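Local atomic coordinates of putative carbohydrate metabolism domain-containing protein (Bacteroides vulgatus, PDB entry 3S30), a protein that is of unproven function but, as a putative glycoside hydrolase with a galactose-binding-like, sodium-binding domain, probably acts on or binds carbohydrate. Residues Asn117-Leu122 and Pro150-Ser156; Arg242-Ile248 and Val322-Asp328; Leu251-Lys255 and Lys311-Gly315. All coordinates share one frame; numbering follows the deposited sequence.

Contact 1. Residues Asn117-Leu122 and Pro150-Ser156; sequences NEYYVL and PNDFPTS
Asn117 opens the contact by laying its CB against the edge of the Phe153 ring, in the ring plane, with CB 3.8 Å from Phe153 CZ. Its amide works elsewhere: ND2 goes to the carbonyl of Gly145 and OD1 accepts from the backbone of Tyr148, which ties this strand to the chain leading into Pro150-Ser156. Glu118 contributes mainly its carbonyl; Glu118 O lies 3.1 Å from Pro150 N, a nitrogen with no hydrogen to give, so the approach is a plain van der Waals one.

Tyr119 sets its CB squarely over the centre of the Phe153 ring, 3.4 Å from the centroid, a CH-pi contact almost on the ring normal. With CG placed between the backbone N and the carbonyl carbon (chi1 60°), the tyrosine ring leads off from there, its plane inclined at 48° to that of Phe153. The next residue repeats the theme with the roles exchanged: Pro150 CB sits over one face of the Tyr120 ring, 3.5 Å from its centroid, while Ser156 OG comes to the ring's edge, 3.3 Å from Tyr120 CD2, and donates to Asn151 OD1 from above the carbonyl plane. A water accepts from Tyr120 N and donates to Pro150 O and Thr155 O, filling in for direct backbone bonds. Leu122 reaches Thr155 and Ser156 more loosely.

Strand 117-124 is the middle of a three-stranded antiparallel sheet, bonded to strand 108-114 on one edge, whereas Ser156 pairs with Gln168 of strand 166-173; helix 138-142 closes over Tyr119 and Phe153.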
loop_
_atom_site.group_PDB
_atom_site.type_symbol
_atom_site.label_atom_id
_atom_site.label_comp_id
_atom_site.label_asym_id
_atom_site.label_seq_id
_atom_site.Cartn_x
_atom_site.Cartn_y
_atom_site.Cartn_z
ATOM N N ASN A 117 -11.335 18.483 -4.781
ATOM C CA ASN A 117 -11.343 17.156 -5.392
ATOM C C ASN A 117 -12.162 16.213 -4.525
ATOM O O ASN A 117 -12.438 16.521 -3.366
ATOM C CB ASN A 117 -9.924 16.583 -5.488
ATOM C CG ASN A 117 -8.957 17.520 -6.160
ATOM O OD1 ASN A 117 -9.086 17.815 -7.349
ATOM N ND2 ASN A 117 -7.963 17.988 -5.404
ATOM N N GLU A 118 -12.526 15.066 -5.101
ATOM C CA GLU A 118 -13.129 13.959 -4.367
ATOM C C GLU A 118 -12.424 12.645 -4.724
ATOM O O GLU A 118 -12.129 12.408 -5.885
ATOM C CB GLU A 118 -14.623 13.862 -4.686
ATOM C CG GLU A 118 -15.461 14.991 -4.100
ATOM C CD GLU A 118 -16.965 14.723 -4.188
ATOM O OE1 GLU A 118 -17.412 14.096 -5.178
ATOM O OE2 GLU A 118 -17.704 15.150 -3.266
ATOM N N TYR A 119 -12.161 11.797 -3.727
ATOM C CA TYR A 119 -11.496 10.506 -3.954
ATOM C C TYR A 119 -12.087 9.381 -3.096
ATOM O O TYR A 119 -12.896 9.636 -2.208
ATOM C CB TYR A 119 -9.991 10.637 -3.709
ATOM C CG TYR A 119 -9.618 11.078 -2.310
ATOM C CD1 TYR A 119 -9.522 10.155 -1.276
ATOM C CD2 TYR A 119 -9.343 12.411 -2.028
ATOM C CE1 TYR A 119 -9.171 10.545 -0.005
ATOM C CE2 TYR A 119 -9.006 12.817 -0.741
ATOM C CZ TYR A 119 -8.927 11.880 0.263
ATOM O OH TYR A 119 -8.586 12.249 1.533
ATOM N N TYR A 120 -11.696 8.136 -3.373
ATOM C CA TYR A 120 -12.176 6.980 -2.589
ATOM C C TYR A 120 -11.257 6.577 -1.425
ATOM O O TYR A 120 -10.029 6.601 -1.546
ATOM C CB TYR A 120 -12.365 5.745 -3.469
ATOM C CG TYR A 120 -13.472 5.804 -4.507
ATOM C CD1 TYR A 120 -14.689 6.456 -4.263
ATOM C CD2 TYR A 120 -13.311 5.161 -5.731
ATOM C CE1 TYR A 120 -15.695 6.474 -5.228
ATOM C CE2 TYR A 120 -14.308 5.167 -6.687
ATOM C CZ TYR A 120 -15.484 5.824 -6.443
ATOM O OH TYR A 120 -16.440 5.810 -7.422
ATOM N N VAL A 121 -11.874 6.230 -0.294
ATOM C CA VAL A 121 -11.203 5.522 0.796
ATOM C C VAL A 121 -11.847 4.146 0.832
ATOM O O VAL A 121 -13.068 4.039 0.930
ATOM C CB VAL A 121 -11.368 6.237 2.179
ATOM C CG1 VAL A 121 -10.584 5.499 3.259
ATOM C CG2 VAL A 121 -10.898 7.706 2.114
ATOM N N LEU A 122 -11.037 3.100 0.709
ATOM C CA LEU A 122 -11.548 1.740 0.696
ATOM C C LEU A 122 -11.593 1.238 2.131
ATOM O O LEU A 122 -10.716 1.559 2.937
ATOM C CB LEU A 122 -10.680 0.800 -0.152
ATOM C CG LEU A 122 -10.686 0.907 -1.681
ATOM C CD1 LEU A 122 -10.029 2.182 -2.140
ATOM C CD2 LEU A 122 -9.983 -0.299 -2.310
ATOM N N PRO A 150 -13.027 10.653 -8.320
ATOM C CA PRO A 150 -12.415 9.441 -7.739
ATOM C C PRO A 150 -11.615 8.552 -8.704
ATOM O O PRO A 150 -10.583 8.027 -8.341
ATOM C CB PRO A 150 -13.628 8.685 -7.186
ATOM C CG PRO A 150 -14.591 9.792 -6.795
ATOM C CD PRO A 150 -14.410 10.857 -7.838
ATOM N N ASN A 151 -12.083 8.399 -9.924
ATOM C CA ASN A 151 -11.406 7.568 -10.908
ATOM C C ASN A 151 -10.169 8.207 -11.578
ATOM O O ASN A 151 -9.417 7.528 -12.282
ATOM C CB ASN A 151 -12.424 7.059 -11.924
ATOM C CG ASN A 151 -13.227 5.873 -11.377
ATOM O OD1 ASN A 151 -12.656 4.821 -11.029
ATOM N ND2 ASN A 151 -14.539 6.038 -11.280
ATOM N N ASP A 152 -9.926 9.485 -11.307
ATOM C CA ASP A 152 -8.664 10.112 -11.696
ATOM C C ASP A 152 -7.547 9.825 -10.711
ATOM O O ASP A 152 -6.392 10.040 -11.042
ATOM C CB ASP A 152 -8.810 11.628 -11.819
ATOM C CG ASP A 152 -9.944 12.024 -12.712
ATOM O OD1 ASP A 152 -10.074 11.451 -13.830
ATOM O OD2 ASP A 152 -10.712 12.903 -12.279
ATOM N N PHE A 153 -7.873 9.370 -9.502
ATOM C CA PHE A 153 -6.837 9.199 -8.460
ATOM C C PHE A 153 -5.923 7.991 -8.665
ATOM O O PHE A 153 -6.253 7.075 -9.422
ATOM C CB PHE A 153 -7.451 9.196 -7.052
ATOM C CG PHE A 153 -7.727 10.579 -6.536
ATOM C CD1 PHE A 153 -8.795 11.312 -7.043
ATOM C CD2 PHE A 153 -6.885 11.174 -5.601
ATOM C CE1 PHE A 153 -9.030 12.595 -6.606
ATOM C CE2 PHE A 153 -7.120 12.452 -5.162
ATOM C CZ PHE A 153 -8.197 13.166 -5.660
ATOM N N PRO A 154 -4.746 8.006 -8.022
ATOM C CA PRO A 154 -3.855 6.850 -8.162
ATOM C C PRO A 154 -4.446 5.568 -7.579
ATOM O O PRO A 154 -4.166 4.455 -8.072
ATOM C CB PRO A 154 -2.582 7.275 -7.407
ATOM C CG PRO A 154 -2.664 8.781 -7.257
ATOM C CD PRO A 154 -4.115 9.132 -7.295
ATOM N N THR A 155 -5.288 5.735 -6.567
ATOM C CA THR A 155 -5.912 4.626 -5.869
ATOM C C THR A 155 -7.434 4.703 -5.939
ATOM O O THR A 155 -8.046 5.680 -5.499
ATOM C CB THR A 155 -5.449 4.609 -4.417
ATOM O OG1 THR A 155 -4.021 4.523 -4.400
ATOM C CG2 THR A 155 -6.036 3.429 -3.665
ATOM N N SER A 156 -8.023 3.646 -6.490
ATOM C CA SER A 156 -9.459 3.532 -6.706
ATOM C C SER A 156 -9.825 2.054 -6.752
ATOM O O SER A 156 -9.014 1.197 -6.357
ATOM C CB SER A 156 -9.858 4.211 -8.021
ATOM O OG SER A 156 -11.270 4.332 -8.138
HETATM O O HOH W 1 -10.234 7.464 -5.833
#

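Contact 2. Residues Arg242-Ile248 and Val322-Asp328; sequences RKDVFNI and VLSASKD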
loop_
_atom_site.group_PDB
_atom_site.type_symbol
_atom_site.label_atom_id
_atom_site.label_comp_id
_atom_site.label_asym_id
_atom_site.label_seq_id
_atom_site.Cartn_x
_atom_site.Cartn_y
_atom_site.Cartn_z
ATOM N N ARG A 242 12.287 2.398 -19.786
ATOM C CA ARG A 242 12.498 1.508 -18.672
ATOM C C ARG A 242 11.156 0.867 -18.272
ATOM O O ARG A 242 10.088 1.493 -18.314
ATOM C CB ARG A 242 13.116 2.255 -17.491
ATOM C CG ARG A 242 13.374 1.375 -16.279
ATOM C CD ARG A 242 14.059 2.150 -15.183
ATOM N NE ARG A 242 13.983 1.460 -13.897
ATOM C CZ ARG A 242 14.402 1.962 -12.733
ATOM N NH1 ARG A 242 14.931 3.182 -12.662
ATOM N NH2 ARG A 242 14.297 1.229 -11.631
ATOM N N LYS A 243 11.225 -0.402 -17.903
ATOM C CA LYS A 243 10.033 -1.168 -17.601
ATOM C C LYS A 243 9.781 -1.040 -16.099
ATOM O O LYS A 243 10.581 -1.507 -15.285
ATOM C CB LYS A 243 10.232 -2.628 -18.029
ATOM C CG LYS A 243 8.947 -3.399 -18.255
ATOM C CD LYS A 243 8.232 -2.973 -19.545
ATOM C CE LYS A 243 8.989 -3.416 -20.804
ATOM N NZ LYS A 243 8.250 -3.104 -22.061
ATOM N N ASP A 244 8.680 -0.377 -15.750
ATOM C CA ASP A 244 8.286 -0.190 -14.358
ATOM C C ASP A 244 7.963 -1.536 -13.710
ATOM O O ASP A 244 7.479 -2.463 -14.388
ATOM C CB ASP A 244 7.051 0.721 -14.278
ATOM C CG ASP A 244 6.882 1.385 -12.907
ATOM O OD1 ASP A 244 7.709 1.159 -11.980
ATOM O OD2 ASP A 244 5.897 2.145 -12.770
ATOM N N VAL A 245 8.255 -1.654 -12.416
ATOM C CA VAL A 245 7.848 -2.830 -11.654
ATOM C C VAL A 245 7.051 -2.382 -10.443
ATOM O O VAL A 245 7.196 -1.251 -9.968
ATOM C CB VAL A 245 9.055 -3.765 -11.256
ATOM C CG1 VAL A 245 9.911 -4.116 -12.509
ATOM C CG2 VAL A 245 9.930 -3.142 -10.140
ATOM N N PHE A 246 6.178 -3.267 -9.980
ATOM C CA PHE A 246 5.297 -2.982 -8.863
ATOM C C PHE A 246 5.853 -3.627 -7.603
ATOM O O PHE A 246 6.801 -4.400 -7.668
ATOM C CB PHE A 246 3.887 -3.504 -9.157
ATOM C CG PHE A 246 3.754 -5.024 -9.157
ATOM C CD1 PHE A 246 3.435 -5.708 -7.993
ATOM C CD2 PHE A 246 3.881 -5.750 -10.332
ATOM C CE1 PHE A 246 3.275 -7.099 -7.992
ATOM C CE2 PHE A 246 3.721 -7.136 -10.340
ATOM C CZ PHE A 246 3.420 -7.808 -9.165
ATOM N N ASN A 247 5.253 -3.327 -6.458
ATOM C CA ASN A 247 5.675 -3.977 -5.221
ATOM C C ASN A 247 4.472 -4.448 -4.420
ATOM O O ASN A 247 3.420 -3.834 -4.444
ATOM C CB ASN A 247 6.588 -3.060 -4.379
ATOM C CG ASN A 247 7.484 -3.846 -3.405
ATOM O OD1 ASN A 247 7.399 -5.066 -3.313
ATOM N ND2 ASN A 247 8.323 -3.138 -2.665
ATOM N N ILE A 248 4.640 -5.583 -3.756
ATOM C CA ILE A 248 3.689 -6.085 -2.776
ATOM C C ILE A 248 4.519 -6.622 -1.617
ATOM O O ILE A 248 5.457 -7.409 -1.822
ATOM C CB ILE A 248 2.805 -7.229 -3.346
ATOM C CG1 ILE A 248 1.900 -6.718 -4.474
ATOM C CG2 ILE A 248 1.934 -7.880 -2.241
ATOM C CD1 ILE A 248 0.952 -7.823 -5.041
ATOM N N VAL A 322 1.334 -3.525 2.225
ATOM C CA VAL A 322 1.586 -2.386 1.369
ATOM C C VAL A 322 1.583 -2.870 -0.065
ATOM O O VAL A 322 2.243 -3.847 -0.392
ATOM C CB VAL A 322 2.919 -1.685 1.709
ATOM C CG1 VAL A 322 3.079 -0.414 0.880
ATOM C CG2 VAL A 322 3.031 -1.376 3.234
ATOM N N LEU A 323 0.830 -2.176 -0.913
ATOM C CA LEU A 323 0.710 -2.518 -2.327
ATOM C C LEU A 323 1.027 -1.265 -3.166
ATOM O O LEU A 323 0.596 -0.168 -2.815
ATOM C CB LEU A 323 -0.718 -3.002 -2.604
ATOM C CG LEU A 323 -1.249 -4.041 -1.608
ATOM C CD1 LEU A 323 -2.773 -4.173 -1.659
ATOM C CD2 LEU A 323 -0.576 -5.383 -1.842
ATOM N N SER A 324 1.765 -1.420 -4.264
ATOM C CA SER A 324 2.116 -0.258 -5.100
ATOM C C SER A 324 2.274 -0.628 -6.566
ATOM O O SER A 324 2.928 -1.608 -6.875
ATOM C CB SER A 324 3.424 0.385 -4.618
ATOM O OG SER A 324 3.698 1.587 -5.334
ATOM N N ALA A 325 1.702 0.179 -7.460
ATOM C CA ALA A 325 1.860 -0.020 -8.914
ATOM C C ALA A 325 3.280 0.272 -9.410
ATOM O O ALA A 325 3.695 -0.244 -10.455
ATOM C CB ALA A 325 0.859 0.822 -9.686
ATOM N N SER A 326 4.022 1.086 -8.668
ATOM C CA SER A 326 5.410 1.423 -9.026
ATOM C C SER A 326 6.351 1.273 -7.826
ATOM O O SER A 326 6.337 2.091 -6.918
ATOM C CB SER A 326 5.485 2.855 -9.592
ATOM O OG SER A 326 4.587 3.017 -10.681
ATOM N N LYS A 327 7.165 0.223 -7.841
ATOM C CA LYS A 327 8.076 -0.081 -6.734
ATOM C C LYS A 327 8.786 1.162 -6.201
ATOM O O LYS A 327 8.827 1.384 -4.984
ATOM C CB LYS A 327 9.132 -1.102 -7.169
ATOM C CG LYS A 327 10.225 -1.365 -6.111
ATOM C CD LYS A 327 11.232 -2.420 -6.577
ATOM C CE LYS A 327 12.196 -2.821 -5.444
ATOM N NZ LYS A 327 12.810 -1.634 -4.732
ATOM N N ASP A 328 9.352 1.953 -7.118
ATOM C CA ASP A 328 10.181 3.092 -6.741
ATOM C C ASP A 328 9.462 4.442 -6.822
ATOM O O ASP A 328 10.101 5.488 -6.751
ATOM C CB ASP A 328 11.459 3.104 -7.578
ATOM C CG ASP A 328 12.465 2.055 -7.126
ATOM O OD1 ASP A 328 12.550 1.793 -5.908
ATOM O OD2 ASP A 328 13.182 1.503 -7.987
HETATM O O HOH W 2 8.865 2.187 -9.721
#
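Backbone bonds between Asn247 and Ser324 hold the two segments together as an antiparallel hydrogen-bonded pair: Asn247 N gives to Ser324 O at 2.9 Å, and Ser324 N returns a bond of like length to Asn247 O. Ile248 and Leu323 follow as a non-hydrogen-bonded pair. Beyond the strand ends the pairing is carried on irregularly, because Ala325 takes a turn-like conformation and Lys327 N becomes the next donor, meeting Val245 O at 2.6 Å in a nearly straight bond (175° at the hydrogen).

Among side-chain bonds, Ser326 OG donates to Asp244 OD2 at 2.6 Å, reaching the syn side of the carboxylate close to its plane. The extended aspartate, CG anti to the backbone N (chi1 -159°), brings that oxygen across to the serine, and Ser338 and the backbone N of Ala335 also bond to it; Ser326 OG in turn has Thr171 as a partner. The other carboxylate oxygen, Asp244 OD1, accepts from a water that itself takes the hydrogen of Asp328 N.

Charge pairing is weaker. Arg242 NH2 stands 3.8 Å from Asp328 OD2, a long salt bridge with the guanidinium and carboxylate planes far from coplanar. Lys327 makes a similarly long pair with Asp328, whose OD1 has Lys268 as a further partner.

The apolar part is small: Leu323 CD2 touches Ile248 CG2 at 3.6 Å, and Val245 runs alongside the aliphatic part of Lys327.

Taken together, the buried end of Asp244 is gripped by several donors, which probably stabilises its negative charge and fixes the chain leaving strand 317-324, while the loose ion pairs of Arg242 and Lys327 are likely to add less.

Contact 3. Residues Leu251-Lys255 and Lys311-Gly315; sequences LFYEK and KLANG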
loop_
_atom_site.group_PDB
_atom_site.type_symbol
_atom_site.label_atom_id
_atom_site.label_comp_id
_atom_site.label_asym_id
_atom_site.label_seq_id
_atom_site.Cartn_x
_atom_site.Cartn_y
_atom_site.Cartn_z
ATOM N N LEU A 251 4.262 -6.404 6.601
ATOM C CA LEU A 251 5.146 -6.238 7.738
ATOM C C LEU A 251 4.451 -6.743 8.998
ATOM O O LEU A 251 3.232 -6.626 9.133
ATOM C CB LEU A 251 5.489 -4.754 7.903
ATOM C CG LEU A 251 6.085 -4.038 6.686
ATOM C CD1 LEU A 251 6.071 -2.531 6.892
ATOM C CD2 LEU A 251 7.496 -4.521 6.412
ATOM N N PHE A 252 5.239 -7.309 9.909
ATOM C CA PHE A 252 4.779 -7.667 11.244
ATOM C C PHE A 252 5.862 -7.231 12.213
ATOM O O PHE A 252 7.012 -7.685 12.113
ATOM C CB PHE A 252 4.558 -9.182 11.340
ATOM C CG PHE A 252 4.010 -9.638 12.660
ATOM C CD1 PHE A 252 2.801 -9.140 13.139
ATOM C CD2 PHE A 252 4.694 -10.583 13.422
ATOM C CE1 PHE A 252 2.288 -9.567 14.364
ATOM C CE2 PHE A 252 4.190 -11.019 14.644
ATOM C CZ PHE A 252 2.988 -10.507 15.116
ATOM N N TYR A 253 5.525 -6.344 13.145
ATOM C CA TYR A 253 6.539 -5.835 14.059
ATOM C C TYR A 253 6.052 -5.598 15.478
ATOM O O TYR A 253 4.858 -5.554 15.758
ATOM C CB TYR A 253 7.172 -4.561 13.494
ATOM C CG TYR A 253 6.206 -3.409 13.291
ATOM C CD1 TYR A 253 5.907 -2.533 14.328
ATOM C CD2 TYR A 253 5.624 -3.178 12.050
ATOM C CE1 TYR A 253 5.041 -1.471 14.142
ATOM C CE2 TYR A 253 4.752 -2.119 11.856
ATOM C CZ TYR A 253 4.466 -1.267 12.900
ATOM O OH TYR A 253 3.598 -0.216 12.705
ATOM N N GLU A 254 7.024 -5.446 16.366
ATOM C CA GLU A 254 6.778 -5.253 17.775
ATOM C C GLU A 254 6.828 -3.757 18.054
ATOM O O GLU A 254 7.793 -3.096 17.697
ATOM C CB GLU A 254 7.845 -5.998 18.565
ATOM C CG GLU A 254 7.647 -6.005 20.052
ATOM C CD GLU A 254 8.686 -6.852 20.772
ATOM O OE1 GLU A 254 9.110 -7.896 20.210
ATOM O OE2 GLU A 254 9.065 -6.472 21.901
ATOM N N LYS A 255 5.780 -3.222 18.674
ATOM C CA LYS A 255 5.765 -1.810 19.058
ATOM C C LYS A 255 6.633 -1.568 20.282
ATOM O O LYS A 255 6.833 -2.470 21.102
ATOM C CB LYS A 255 4.334 -1.330 19.319
ATOM C CG LYS A 255 3.531 -1.113 18.034
ATOM C CD LYS A 255 2.129 -0.629 18.305
ATOM C CE LYS A 255 1.208 -1.759 18.745
ATOM N NZ LYS A 255 -0.233 -1.411 18.581
ATOM N N LYS A 311 2.213 -9.820 25.315
ATOM C CA LYS A 311 2.243 -8.544 24.573
ATOM C C LYS A 311 1.449 -8.613 23.260
ATOM O O LYS A 311 0.821 -7.633 22.871
ATOM C CB LYS A 311 3.688 -8.120 24.289
ATOM C CG LYS A 311 3.837 -6.697 23.780
ATOM C CD LYS A 311 5.298 -6.304 23.611
ATOM C CE LYS A 311 5.430 -4.838 23.222
ATOM N NZ LYS A 311 6.857 -4.392 23.126
ATOM N N LEU A 312 1.481 -9.771 22.596
ATOM C CA LEU A 312 0.682 -10.013 21.385
ATOM C C LEU A 312 -0.814 -9.879 21.664
ATOM O O LEU A 312 -1.553 -9.306 20.856
ATOM C CB LEU A 312 0.979 -11.409 20.810
ATOM C CG LEU A 312 0.337 -11.791 19.469
ATOM C CD1 LEU A 312 0.756 -10.839 18.344
ATOM C CD2 LEU A 312 0.681 -13.229 19.100
ATOM N N ALA A 313 -1.245 -10.408 22.810
ATOM C CA ALA A 313 -2.648 -10.341 23.236
ATOM C C ALA A 313 -3.018 -8.945 23.737
ATOM O O ALA A 313 -4.171 -8.522 23.605
ATOM C CB ALA A 313 -2.934 -11.395 24.322
ATOM N N ASN A 314 -2.042 -8.235 24.308
ATOM C CA ASN A 314 -2.248 -6.863 24.791
ATOM C C ASN A 314 -2.232 -5.794 23.686
ATOM O O ASN A 314 -2.410 -4.607 23.971
ATOM C CB ASN A 314 -1.198 -6.510 25.861
ATOM C CG ASN A 314 -1.479 -7.156 27.217
ATOM O OD1 ASN A 314 -2.326 -8.047 27.351
ATOM N ND2 ASN A 314 -0.754 -6.701 28.233
ATOM N N GLY A 315 -2.007 -6.204 22.437
ATOM C CA GLY A 315 -2.069 -5.289 21.291
ATOM C C GLY A 315 -0.779 -4.533 21.024
ATOM O O GLY A 315 -0.815 -3.397 20.557
#
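Lys311 NZ reaches across from the end of helix 309-313 and is shared by two acceptors of strand 247-254 and its exit. It donates to Lys255 O at 2.8 Å, lying nearly along the C=O axis (170° at the oxygen), and forms a salt bridge with Glu254 OE2 at 3.3 Å, entering on the anti side of the carboxylate. The lysine chain is fully stretched, with CG anti to the backbone N (chi1 -168°) and every later torsion extended, which is how the ammonium spans the gap between helix and strand. Glu254 comes to it at about a right angle, and its other oxygen has a weak bond from Tyr317 OH.

A second lysine reaches the opposite way: Lys255 NZ donates to Gly315 O at 2.9 Å, its chain bent at chi3 (-78°), and it also bonds Asn318 OD1. Gly315 ends the helix in a Schellman motif, its positive phi suiting a glycine.

Further out, the apolar contact is slight: Leu312 CD1 meets the edge of the Phe252 ring in its plane, 3.9 Å from CZ. Phe252 otherwise packs against Tyr317, Phe298 and Tyr300.

Replacing Lys311 with a methionine would probably leave Glu254 OE2 without its charged mate and Lys255 O without this donor, so that the helix end would be tied to the strand here mainly through Lys255.

One lysine from each segment thus reaches across to the other, each with a backbone carbonyl as acceptor, and ties the end of strand 247-254 to the end of helix 309-313, so the join probably depends more on polar reach than on apolar burial.

How the contacts relate
Along the chain contact 1 comes first and is complete before contact 2 begins; contact 3 falls within the stretch that contact 2 closes. Contacts 2 and 3 use the same strand, 247-254, at its two ends, with centres 28 Å apart and on opposite sides of the chain's centre. Strand 317-324 is its neighbour and follows helix 309-313. Contact 1 is about 19 Å from contact 2, centre to centre, and 31 Å from contact 3; it also lies nearer the bound sodium than contact 2 does, the side chain of Leu122 being about 9 Å from the ion and that of Leu323 about 12 Å. All three lie in the putative carbohydrate metabolism domain, joining loops, a small sheet and a helix to its antiparallel strands.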